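Local coordinates for bromo domain containing protein (Cryptosporidium parvum, PDB 5U9N) that probably reads acetyl-lysine marks through its bromodomains, the second of which, the part described here, binds the inhibitor bromosporine, at residues E12-R15 with I16-L19. Numbering follows the deposited sequence.
Sequences ECLR and ILNL
I16 lays its CG1-CD1 arm alongside the ion pair of E12 and R15, with CD1 of I16 3.9 Å from OE2 of E12, and helix 9-20 of the bromodomain bundle thereby illustrates how aliphatic side chains one turn along a helix can pack against an i/i+3 ion pair. The backbone supplies the regular alpha-helical ladder: the amides of I16, L17, N18 and L19 bond to the carbonyls of E12, C13, L14 and R15. The rung from L19 N to R15 O is the more bent, 140° at the hydrogen.

Among the charged groups, R15 grips E12 side-on. Its NH2 reaches OE2 of E12 at 2.8 Å, nearly straight and in the guanidinium plane, on the syn side of OE2 but 30° out of the carboxylate plane; its NE meets OE1 of E12 at 3.2 Å from above that plane. The bend of R15 at chi3 (69°) turns the NE-NH2 edge of the guanidinium to face the carboxylate of E12. OG of S141 is also hydrogen-bonded to OE2 of E12.

Aliphatic carbons pack against the guanidinium. CG1 of I16 lies over one face, 3.8 Å from NH2 of R15, while CD1 of L19 approaches NH1 of R15 obliquely at 3.4 Å. Elsewhere on the turn, CD1 of L14 and CD2 of L17 make an apolar contact at 4.3 Å. I16 also packs on F134 and W138 of helix 122-139, and L17 on Y57 of helix 57-65.

Two bonds fix the rotation of the guanidinium against the carboxylate, and the ion pair probably helps offset the cost of keeping E12 charged in its buried position.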
# COMPACT_ATOMS: atom_id res chain seq x y z
N GLU A 12 3.85 -11.73 -8.80
CA GLU A 12 4.36 -10.49 -9.41
C GLU A 12 3.90 -9.27 -8.57
O GLU A 12 4.68 -8.32 -8.39
CB GLU A 12 3.87 -10.39 -10.88
CG GLU A 12 4.32 -9.13 -11.63
CD GLU A 12 5.81 -8.93 -11.77
OE1 GLU A 12 6.57 -9.91 -11.63
OE2 GLU A 12 6.22 -7.77 -12.02
N CYS A 13 2.69 -9.35 -7.97
CA CYS A 13 2.19 -8.32 -7.05
C CYS A 13 2.99 -8.36 -5.74
O CYS A 13 3.33 -7.31 -5.20
CB CYS A 13 0.70 -8.52 -6.78
SG CYS A 13 -0.37 -8.09 -8.16
N LEU A 14 3.24 -9.56 -5.22
CA LEU A 14 4.00 -9.71 -3.98
C LEU A 14 5.46 -9.23 -4.16
O LEU A 14 6.01 -8.58 -3.26
CB LEU A 14 3.96 -11.15 -3.53
CG LEU A 14 4.72 -11.45 -2.25
CD1 LEU A 14 4.09 -10.72 -1.06
CD2 LEU A 14 4.81 -12.94 -2.02
N ARG A 15 6.07 -9.55 -5.31
CA ARG A 15 7.42 -9.07 -5.64
C ARG A 15 7.48 -7.54 -5.52
O ARG A 15 8.38 -7.01 -4.87
CB ARG A 15 7.81 -9.50 -7.07
CG ARG A 15 9.24 -9.17 -7.46
CD ARG A 15 9.52 -9.47 -8.94
NE ARG A 15 8.81 -8.55 -9.84
CZ ARG A 15 9.20 -7.30 -10.14
NH1 ARG A 15 10.29 -6.79 -9.59
NH2 ARG A 15 8.48 -6.57 -10.98
N ILE A 16 6.52 -6.84 -6.15
CA ILE A 16 6.49 -5.38 -6.15
C ILE A 16 6.21 -4.85 -4.73
O ILE A 16 6.85 -3.89 -4.31
CB ILE A 16 5.45 -4.85 -7.17
CG1 ILE A 16 5.98 -5.08 -8.60
CG2 ILE A 16 5.13 -3.35 -6.92
CD1 ILE A 16 4.97 -4.87 -9.68
N LEU A 17 5.29 -5.47 -4.00
CA LEU A 17 5.00 -5.12 -2.60
C LEU A 17 6.28 -5.22 -1.75
O LEU A 17 6.57 -4.31 -0.97
CB LEU A 17 3.94 -6.06 -2.04
CG LEU A 17 3.28 -5.64 -0.72
CD1 LEU A 17 2.27 -4.54 -0.96
CD2 LEU A 17 2.61 -6.82 -0.06
N ASN A 18 7.05 -6.30 -1.93
CA ASN A 18 8.31 -6.50 -1.21
C ASN A 18 9.36 -5.45 -1.58
O ASN A 18 10.21 -5.14 -0.75
CB ASN A 18 8.87 -7.91 -1.48
CG ASN A 18 8.23 -9.00 -0.65
OD1 ASN A 18 7.56 -8.74 0.35
ND2 ASN A 18 8.48 -10.24 -1.02
N LEU A 19 9.32 -4.92 -2.81
CA LEU A 19 10.24 -3.86 -3.21
C LEU A 19 9.82 -2.50 -2.57
O LEU A 19 10.69 -1.73 -2.22
CB LEU A 19 10.32 -3.73 -4.74
CG LEU A 19 11.09 -4.82 -5.45
CD1 LEU A 19 10.78 -4.82 -6.92
CD2 LEU A 19 12.60 -4.66 -5.24